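Local coordinates for fiber protein (Duck adenovirus 1, PDB 6ITX) that probably attaches the virion to its receptor on host cells during entry, this chain comprising the C-terminal head domain of the trimeric fiber, at residues 203-212 and 248-256; 144-155 and 271-281. All blocks are in the same frame, centred on the assembly; numbering follows the deposited sequence.

Interaction 1 of 2, residues 203-212 and 248-256; sequences YTNNRVNLAV and VCPCTVNTG
Pro250 meets the Tyr203 ring with its CG, which points at the centre of one face: it lies 3.4 Å from the centroid of the Tyr203 ring and 12° off the ring normal, a CH-pi contact. The Tyr203 ring is placed there by a first torsion that sets CG anti to the carbonyl carbon (chi1 -71°), at the first position of the type I turn 203-206. Tyr203 also packs on Pro293 of a second subunit, so this ring lies near the trimer interface.

Beyond the turn the chain runs alongside 248-253 as a short parallel strand, an edge partner in a fiber-head sheet whose other pairings are antiparallel. The register rests on alternating backbone bonds: Val208 N donates to Pro250 O (3.0 Å) and Val208 O accepts from Thr252 N (2.9 Å). Two residues on, Leu210 repeats the pattern, with N to Thr252 O (2.7 Å) and O from Asn254 N (3.2 Å).

Val208, Leu210, Cys251 and Val253 share the buried face. Val208 CG1, held between its own N and carbonyl carbon (chi1 56°), meets Cys251 CB at 3.7 Å, while Leu210 CD1 reaches the same CB from further along the strand at 3.9 Å. Val164 packs on both Leu210 and Cys251. Thr252 and Asn209 occupy the other face.

Of the Arg207 side chain, CB alone rests against the Pro250 carbonyl, beside the CA-H...O contact of Arg207 CA. From CG to NE the chain is extended and leads away, where NE bonds to Thr204 O from above the carbonyl plane and NH2 reaches Asn261.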
loop_
_atom_site.group_PDB
_atom_site.type_symbol
_atom_site.label_atom_id
_atom_site.label_comp_id
_atom_site.label_asym_id
_atom_site.label_seq_id
_atom_site.Cartn_x
_atom_site.Cartn_y
_atom_site.Cartn_z
ATOM N N TYR A 203 12.909 -11.197 8.620
ATOM C CA TYR A 203 12.338 -12.232 7.774
ATOM C C TYR A 203 12.843 -13.628 8.116
ATOM O O TYR A 203 12.474 -14.587 7.425
ATOM C CB TYR A 203 12.604 -11.905 6.304
ATOM C CG TYR A 203 11.786 -10.736 5.819
ATOM C CD1 TYR A 203 10.404 -10.819 5.766
ATOM C CD2 TYR A 203 12.381 -9.535 5.452
ATOM C CE1 TYR A 203 9.636 -9.756 5.338
ATOM C CE2 TYR A 203 11.612 -8.460 5.016
ATOM C CZ TYR A 203 10.231 -8.579 4.966
ATOM O OH TYR A 203 9.435 -7.527 4.547
ATOM N N THR A 204 13.667 -13.761 9.166
ATOM C CA THR A 204 14.222 -15.065 9.529
ATOM C C THR A 204 13.150 -16.143 9.528
ATOM O O THR A 204 13.384 -17.270 9.074
ATOM C CB THR A 204 14.878 -15.040 10.925
ATOM O OG1 THR A 204 15.484 -13.775 11.181
ATOM C CG2 THR A 204 15.948 -16.121 11.025
ATOM N N ASN A 205 11.964 -15.820 10.039
ATOM C CA ASN A 205 10.901 -16.800 10.144
ATOM C C ASN A 205 9.692 -16.470 9.269
ATOM O O ASN A 205 8.623 -17.056 9.462
ATOM C CB ASN A 205 10.520 -16.960 11.610
ATOM C CG ASN A 205 11.672 -17.508 12.436
ATOM O OD1 ASN A 205 12.109 -16.901 13.406
ATOM N ND2 ASN A 205 12.192 -18.654 12.022
ATOM N N ASN A 206 9.846 -15.572 8.292
ATOM C CA ASN A 206 8.821 -15.241 7.296
ATOM C C ASN A 206 9.419 -15.287 5.898
ATOM O O ASN A 206 9.302 -14.340 5.117
ATOM C CB ASN A 206 8.217 -13.849 7.489
ATOM C CG ASN A 206 7.662 -13.625 8.875
ATOM O OD1 ASN A 206 8.324 -13.029 9.716
ATOM N ND2 ASN A 206 6.427 -14.061 9.108
ATOM N N ARG A 207 10.109 -16.369 5.569
ATOM C CA ARG A 207 10.679 -16.516 4.241
ATOM C C ARG A 207 10.552 -17.968 3.826
ATOM O O ARG A 207 10.754 -18.871 4.639
ATOM C CB ARG A 207 12.152 -16.087 4.205
ATOM C CG ARG A 207 12.966 -16.787 5.277
ATOM C CD ARG A 207 14.454 -16.563 5.180
ATOM N NE ARG A 207 15.096 -17.205 6.324
ATOM C CZ ARG A 207 16.404 -17.272 6.542
ATOM N NH1 ARG A 207 16.833 -17.896 7.632
ATOM N NH2 ARG A 207 17.281 -16.731 5.692
ATOM N N VAL A 208 10.233 -18.190 2.573
ATOM C CA VAL A 208 10.022 -19.538 2.073
ATOM C C VAL A 208 11.315 -20.046 1.433
ATOM O O VAL A 208 12.052 -19.291 0.786
ATOM C CB VAL A 208 8.845 -19.550 1.083
ATOM C CG1 VAL A 208 9.090 -18.559 -0.053
ATOM C CG2 VAL A 208 8.573 -20.943 0.570
ATOM N N ASN A 209 11.620 -21.323 1.668
ATOM C CA ASN A 209 12.677 -22.026 0.953
ATOM C C ASN A 209 12.123 -22.499 -0.389
ATOM O O ASN A 209 11.046 -23.103 -0.433
ATOM C CB ASN A 209 13.152 -23.217 1.791
ATOM C CG ASN A 209 14.584 -23.629 1.487
ATOM O OD1 ASN A 209 15.290 -22.970 0.720
ATOM N ND2 ASN A 209 15.030 -24.717 2.115
ATOM N N LEU A 210 12.836 -22.227 -1.479
ATOM C CA LEU A 210 12.373 -22.594 -2.817
ATOM C C LEU A 210 13.240 -23.686 -3.428
ATOM O O LEU A 210 14.462 -23.705 -3.250
ATOM C CB LEU A 210 12.369 -21.396 -3.770
ATOM C CG LEU A 210 11.531 -20.176 -3.404
ATOM C CD1 LEU A 210 11.639 -19.168 -4.533
ATOM C CD2 LEU A 210 10.060 -20.532 -3.108
ATOM N N ALA A 211 12.602 -24.570 -4.184
ATOM C CA ALA A 211 13.342 -25.545 -4.969
ATOM C C ALA A 211 14.134 -24.838 -6.071
ATOM O O ALA A 211 13.773 -23.750 -6.534
ATOM C CB ALA A 211 12.384 -26.587 -5.559
ATOM N N VAL A 212 15.229 -25.473 -6.503
ATOM C CA VAL A 212 16.006 -24.930 -7.626
ATOM C C VAL A 212 15.461 -25.350 -8.993
ATOM O O VAL A 212 15.904 -24.813 -10.021
ATOM C CB VAL A 212 17.493 -25.319 -7.500
ATOM C CG1 VAL A 212 18.344 -24.387 -8.317
ATOM C CG2 VAL A 212 17.910 -25.229 -6.044
ATOM N N VAL A 248 3.728 -10.777 -1.647
ATOM C CA VAL A 248 5.166 -10.627 -1.491
ATOM C C VAL A 248 5.592 -11.394 -0.257
ATOM O O VAL A 248 4.972 -11.281 0.809
ATOM C CB VAL A 248 5.577 -9.153 -1.383
ATOM C CG1 VAL A 248 7.065 -9.056 -1.167
ATOM C CG2 VAL A 248 5.136 -8.383 -2.602
ATOM N N CYS A 249 6.640 -12.160 -0.400
ATOM C CA CYS A 249 7.187 -12.945 0.681
ATOM C C CYS A 249 8.643 -13.209 0.347
ATOM O O CYS A 249 8.941 -13.766 -0.724
ATOM C CB CYS A 249 6.443 -14.263 0.852
ATOM S SG CYS A 249 7.231 -15.250 2.118
ATOM N N PRO A 250 9.573 -12.806 1.209
ATOM C CA PRO A 250 10.981 -13.099 0.945
ATOM C C PRO A 250 11.237 -14.600 0.873
ATOM O O PRO A 250 10.471 -15.420 1.382
ATOM C CB PRO A 250 11.697 -12.442 2.128
ATOM C CG PRO A 250 10.821 -11.270 2.429
ATOM C CD PRO A 250 9.423 -11.831 2.298
ATOM N N CYS A 251 12.324 -14.957 0.196
ATOM C CA CYS A 251 12.616 -16.357 -0.069
ATOM C C CYS A 251 14.116 -16.609 -0.041
ATOM O O CYS A 251 14.939 -15.689 -0.152
ATOM C CB CYS A 251 12.082 -16.780 -1.429
ATOM S SG CYS A 251 12.865 -15.761 -2.685
ATOM N N THR A 252 14.446 -17.888 0.087
ATOM C CA THR A 252 15.800 -18.399 -0.010
ATOM C C THR A 252 15.777 -19.643 -0.884
ATOM O O THR A 252 14.813 -20.421 -0.856
ATOM C CB THR A 252 16.379 -18.712 1.376
ATOM O OG1 THR A 252 17.803 -18.739 1.277
ATOM C CG2 THR A 252 15.888 -20.056 1.903
ATOM N N VAL A 253 16.817 -19.826 -1.680
ATOM C CA VAL A 253 16.855 -20.969 -2.584
ATOM C C VAL A 253 17.803 -22.019 -2.020
ATOM O O VAL A 253 18.897 -21.697 -1.537
ATOM C CB VAL A 253 17.243 -20.539 -4.010
ATOM C CG1 VAL A 253 16.856 -21.618 -5.010
ATOM C CG2 VAL A 253 16.536 -19.238 -4.378
ATOM N N ASN A 254 17.390 -23.289 -2.137
ATOM C CA ASN A 254 17.926 -24.376 -1.318
ATOM C C ASN A 254 19.447 -24.414 -1.314
ATOM O O ASN A 254 20.058 -24.671 -0.265
ATOM C CB ASN A 254 17.362 -25.723 -1.805
ATOM C CG ASN A 254 17.522 -26.842 -0.775
ATOM O OD1 ASN A 254 18.608 -27.040 -0.212
ATOM N ND2 ASN A 254 16.429 -27.555 -0.502
ATOM N N THR A 255 20.078 -24.129 -2.456
ATOM C CA THR A 255 21.503 -24.407 -2.645
ATOM C C THR A 255 22.252 -23.152 -3.122
ATOM O O THR A 255 22.899 -23.137 -4.167
ATOM C CB THR A 255 21.637 -25.576 -3.614
ATOM O OG1 THR A 255 20.645 -25.441 -4.641
ATOM C CG2 THR A 255 21.424 -26.913 -2.890
ATOM N N GLY A 256 22.195 -22.088 -2.316
ATOM C CA GLY A 256 22.806 -20.824 -2.664
ATOM C C GLY A 256 24.233 -20.688 -2.146
ATOM O O GLY A 256 24.762 -21.531 -1.420
#

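Interaction 2 of 2, residues 144-155 and 271-281; sequences TAGYWFTGGNSV and QSALGTNFFAS
Phe279 is lodged among Trp148, Phe149 and Ser154, and its atoms meet these neighbours in turn. CB lies beside Gly151 O at 3.3 Å. CG, turned anti to the carbonyl carbon (chi1 -50°), meets Phe149 CE1 at 3.5 Å. Of the ortho atoms, CD1 approaches Trp148 CD1, whereas CD2 comes to the backbone N of Ser154 (3.4 Å). CE1 continues along the indole to Trp148 NE1, CE2 rests near Ser154 CA, and CZ ends 3.7 Å from Phe149 CZ. Ser154 CB lies over the centre of one face in a CH-pi contact; Phe149 lies over the opposite face, obliquely, with planes 43° apart. The Trp148 and Phe279 planes differ by just 5° but are slid apart, so they barely overlap.

With Phe278, whose edge points at the Trp148 face in a T-shaped pair, these rings form an aromatic cluster between the loops that follow strands 134-144 and 262-271. An Asx turn flanks it: Asn277 OD1 accepts from Phe279 N within its own loop and from Ser154 N across the contact, at 3.1 Å, the donors arriving from opposite faces of the amide. Asn277 ND2 bonds in plane to Gly152 O (3.0 Å), which fixes the amide's rotation. Ser154 OG donates to a lone pair of Gln271 OE1 and accepts from Phe278 N. Gly151 N reaches Phe279 O at 2.9 Å in a nearly straight bond.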
loop_
_atom_site.group_PDB
_atom_site.type_symbol
_atom_site.label_atom_id
_atom_site.label_comp_id
_atom_site.label_asym_id
_atom_site.label_seq_id
_atom_site.Cartn_x
_atom_site.Cartn_y
_atom_site.Cartn_z
ATOM N N THR A 144 2.299 -13.180 -22.783
ATOM C CA THR A 144 1.530 -13.636 -23.933
ATOM C C THR A 144 1.165 -15.103 -23.765
ATOM O O THR A 144 1.903 -15.883 -23.156
ATOM C CB THR A 144 2.296 -13.456 -25.259
ATOM O OG1 THR A 144 3.493 -14.243 -25.241
ATOM C CG2 THR A 144 2.647 -12.000 -25.499
ATOM N N ALA A 145 0.022 -15.482 -24.328
ATOM C CA ALA A 145 -0.376 -16.886 -24.271
ATOM C C ALA A 145 0.615 -17.766 -25.019
ATOM O O ALA A 145 0.852 -18.921 -24.623
ATOM C CB ALA A 145 -1.784 -17.063 -24.834
ATOM N N GLY A 146 1.220 -17.226 -26.084
ATOM C CA GLY A 146 2.170 -18.007 -26.862
ATOM C C GLY A 146 3.330 -18.483 -26.019
ATOM O O GLY A 146 3.784 -19.622 -26.153
ATOM N N TYR A 147 3.794 -17.628 -25.108
ATOM C CA TYR A 147 4.859 -17.978 -24.190
ATOM C C TYR A 147 4.333 -18.460 -22.848
ATOM O O TYR A 147 5.090 -18.507 -21.868
ATOM C CB TYR A 147 5.783 -16.786 -24.018
ATOM C CG TYR A 147 6.618 -16.564 -25.233
ATOM C CD1 TYR A 147 7.681 -17.418 -25.536
ATOM C CD2 TYR A 147 6.342 -15.519 -26.101
ATOM C CE1 TYR A 147 8.454 -17.217 -26.658
ATOM C CE2 TYR A 147 7.104 -15.311 -27.226
ATOM C CZ TYR A 147 8.158 -16.160 -27.503
ATOM O OH TYR A 147 8.911 -15.937 -28.629
ATOM N N TRP A 148 3.060 -18.803 -22.780
ATOM C CA TRP A 148 2.481 -19.410 -21.598
ATOM C C TRP A 148 2.269 -20.883 -21.880
ATOM O O TRP A 148 2.251 -21.316 -23.031
ATOM C CB TRP A 148 1.150 -18.747 -21.236
ATOM C CG TRP A 148 0.858 -18.743 -19.787
ATOM C CD1 TRP A 148 0.132 -19.669 -19.087
ATOM C CD2 TRP A 148 1.273 -17.753 -18.839
ATOM N NE1 TRP A 148 0.086 -19.319 -17.765
ATOM C CE2 TRP A 148 0.779 -18.150 -17.583
ATOM C CE3 TRP A 148 2.013 -16.565 -18.933
ATOM C CZ2 TRP A 148 0.998 -17.407 -16.432
ATOM C CZ3 TRP A 148 2.233 -15.832 -17.782
ATOM C CH2 TRP A 148 1.724 -16.259 -16.550
ATOM N N PHE A 149 2.110 -21.662 -20.818
ATOM C CA PHE A 149 1.900 -23.077 -21.033
ATOM C C PHE A 149 0.574 -23.261 -21.748
ATOM O O PHE A 149 -0.152 -22.296 -22.010
ATOM C CB PHE A 149 1.964 -23.837 -19.704
ATOM C CG PHE A 149 0.951 -23.391 -18.681
ATOM C CD1 PHE A 149 -0.395 -23.758 -18.793
ATOM C CD2 PHE A 149 1.348 -22.635 -17.586
ATOM C CE1 PHE A 149 -1.319 -23.364 -17.852
ATOM C CE2 PHE A 149 0.424 -22.237 -16.630
ATOM C CZ PHE A 149 -0.913 -22.591 -16.768
ATOM N N THR A 150 0.249 -24.516 -22.067
ATOM C CA THR A 150 -0.984 -24.845 -22.776
ATOM C C THR A 150 -1.703 -25.967 -22.049
ATOM O O THR A 150 -1.067 -26.909 -21.585
ATOM C CB THR A 150 -0.696 -25.250 -24.237
ATOM O OG1 THR A 150 0.118 -24.248 -24.867
ATOM C CG2 THR A 150 -2.003 -25.404 -25.037
ATOM N N GLY A 151 -3.018 -25.846 -21.938
ATOM C CA GLY A 151 -3.927 -26.767 -21.279
ATOM C C GLY A 151 -4.479 -26.193 -19.975
ATOM O O GLY A 151 -3.834 -25.382 -19.293
ATOM N N GLY A 152 -5.673 -26.660 -19.597
ATOM C CA GLY A 152 -6.378 -26.085 -18.471
ATOM C C GLY A 152 -7.171 -24.864 -18.890
ATOM O O GLY A 152 -7.233 -24.493 -20.070
ATOM N N ASN A 153 -7.800 -24.223 -17.904
ATOM C CA ASN A 153 -8.671 -23.079 -18.169
ATOM C C ASN A 153 -8.303 -21.949 -17.222
ATOM O O ASN A 153 -8.411 -22.105 -16.005
ATOM C CB ASN A 153 -10.144 -23.469 -18.011
ATOM C CG ASN A 153 -11.086 -22.343 -18.338
ATOM O OD1 ASN A 153 -10.893 -21.202 -17.929
ATOM N ND2 ASN A 153 -12.088 -22.649 -19.159
ATOM N N SER A 154 -7.868 -20.816 -17.785
ATOM C CA SER A 154 -7.478 -19.679 -16.952
ATOM C C SER A 154 -8.663 -19.126 -16.178
ATOM O O SER A 154 -8.532 -18.753 -14.999
ATOM C CB SER A 154 -6.867 -18.571 -17.809
ATOM O OG SER A 154 -7.822 -18.121 -18.746
ATOM N N VAL A 155 -9.820 -19.062 -16.830
ATOM C CA VAL A 155 -10.996 -18.487 -16.200
ATOM C C VAL A 155 -11.355 -19.267 -14.945
ATOM O O VAL A 155 -11.638 -18.680 -13.891
ATOM C CB VAL A 155 -12.166 -18.443 -17.194
ATOM C CG1 VAL A 155 -13.455 -17.980 -16.500
ATOM C CG2 VAL A 155 -11.810 -17.540 -18.365
ATOM N N GLN A 271 -10.629 -13.626 -14.026
ATOM C CA GLN A 271 -11.432 -13.251 -15.177
ATOM C C GLN A 271 -12.889 -13.619 -14.910
ATOM O O GLN A 271 -13.186 -14.579 -14.187
ATOM C CB GLN A 271 -10.980 -13.974 -16.464
ATOM C CG GLN A 271 -9.528 -13.858 -16.870
ATOM C CD GLN A 271 -9.168 -14.863 -17.987
ATOM O OE1 GLN A 271 -8.747 -15.984 -17.715
ATOM N NE2 GLN A 271 -9.366 -14.466 -19.238
ATOM N N SER A 272 -13.799 -12.864 -15.522
ATOM C CA SER A 272 -15.209 -13.204 -15.436
ATOM C C SER A 272 -15.487 -14.415 -16.323
ATOM O O SER A 272 -14.608 -14.914 -17.031
ATOM C CB SER A 272 -16.060 -12.001 -15.815
ATOM O OG SER A 272 -15.704 -11.537 -17.101
ATOM N N ALA A 273 -16.732 -14.896 -16.293
ATOM C CA ALA A 273 -17.032 -16.205 -16.872
ATOM C C ALA A 273 -16.766 -16.276 -18.375
ATOM O O ALA A 273 -16.490 -17.363 -18.894
ATOM C CB ALA A 273 -18.483 -16.586 -16.591
ATOM N N LEU A 274 -16.834 -15.158 -19.097
ATOM C CA LEU A 274 -16.718 -15.211 -20.554
ATOM C C LEU A 274 -15.364 -14.733 -21.091
ATOM O O LEU A 274 -15.247 -14.460 -22.292
ATOM C CB LEU A 274 -17.841 -14.391 -21.195
ATOM C CG LEU A 274 -19.270 -14.903 -20.975
ATOM C CD1 LEU A 274 -20.254 -14.041 -21.754
ATOM C CD2 LEU A 274 -19.394 -16.391 -21.342
ATOM N N GLY A 275 -14.350 -14.598 -20.248
ATOM C CA GLY A 275 -13.051 -14.223 -20.752
ATOM C C GLY A 275 -12.406 -15.355 -21.532
ATOM O O GLY A 275 -12.728 -16.530 -21.356
ATOM N N THR A 276 -11.477 -14.999 -22.416
ATOM C CA THR A 276 -10.864 -16.023 -23.237
ATOM C C THR A 276 -9.907 -16.856 -22.392
ATOM O O THR A 276 -9.277 -16.360 -21.450
ATOM C CB THR A 276 -10.145 -15.411 -24.461
ATOM O OG1 THR A 276 -8.823 -14.987 -24.128
ATOM C CG2 THR A 276 -10.910 -14.222 -25.023
ATOM N N ASN A 277 -9.826 -18.144 -22.722
ATOM C CA ASN A 277 -8.972 -19.099 -22.013
ATOM C C ASN A 277 -7.530 -18.868 -22.439
ATOM O O ASN A 277 -7.080 -19.396 -23.459
ATOM C CB ASN A 277 -9.419 -20.525 -22.312
ATOM C CG ASN A 277 -8.591 -21.571 -21.598
ATOM O OD1 ASN A 277 -7.711 -21.255 -20.803
ATOM N ND2 ASN A 277 -8.866 -22.837 -21.893
ATOM N N PHE A 278 -6.802 -18.069 -21.652
ATOM C CA PHE A 278 -5.380 -17.845 -21.897
ATOM C C PHE A 278 -4.603 -19.143 -22.126
ATOM O O PHE A 278 -3.596 -19.144 -22.837
ATOM C CB PHE A 278 -4.768 -17.084 -20.714
ATOM C CG PHE A 278 -3.598 -16.182 -21.080
ATOM C CD1 PHE A 278 -3.769 -15.105 -21.948
ATOM C CD2 PHE A 278 -2.345 -16.388 -20.513
ATOM C CE1 PHE A 278 -2.719 -14.262 -22.249
ATOM C CE2 PHE A 278 -1.291 -15.566 -20.807
ATOM C CZ PHE A 278 -1.470 -14.486 -21.679
ATOM N N PHE A 279 -5.021 -20.247 -21.523
ATOM C CA PHE A 279 -4.220 -21.460 -21.617
ATOM C C PHE A 279 -4.629 -22.341 -22.790
ATOM O O PHE A 279 -3.979 -23.367 -23.032
ATOM C CB PHE A 279 -4.307 -22.273 -20.313
ATOM C CG PHE A 279 -4.044 -21.471 -19.064
ATOM C CD1 PHE A 279 -3.196 -20.357 -19.088
ATOM C CD2 PHE A 279 -4.633 -21.848 -17.853
ATOM C CE1 PHE A 279 -2.964 -19.612 -17.933
ATOM C CE2 PHE A 279 -4.394 -21.127 -16.687
ATOM C CZ PHE A 279 -3.562 -20.000 -16.726
ATOM N N ALA A 280 -5.678 -21.971 -23.521
ATOM C CA ALA A 280 -6.193 -22.833 -24.572
ATOM C C ALA A 280 -5.272 -22.802 -25.789
ATOM O O ALA A 280 -4.499 -21.861 -25.999
ATOM C CB ALA A 280 -7.610 -22.420 -24.964
ATOM N N SER A 281 -5.362 -23.867 -26.593
ATOM C CA SER A 281 -4.557 -24.000 -27.798
ATOM C C SER A 281 -5.174 -23.277 -28.987
ATOM O O SER A 281 -4.489 -23.067 -29.999
ATOM C CB SER A 281 -4.368 -25.477 -28.145
ATOM O OG SER A 281 -5.624 -26.096 -28.398
HETATM O O HOH W 1 -10.196 -16.400 -12.751
#

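Interactions 1 and 2 belong to the same head domain but do not touch: their centres are 29 Å apart and their nearest atoms about 16 Å. In sequence, interaction 1 is nested inside the loop closed by interaction 2. Strand 262-271 joins them, pairing antiparallel with strand 241-253 of interaction 1 and leading directly into the loop 271-281. The bound glutamine, in a pocket of Gly133, Val299, Gly300 and Ala301, belongs to the neighbourhood of interaction 1, about 8 Å from the side chain of Tyr203. Interaction 1 also approaches a second subunit, whereas 144-155 and 271-281 touch no other chain of the trimer.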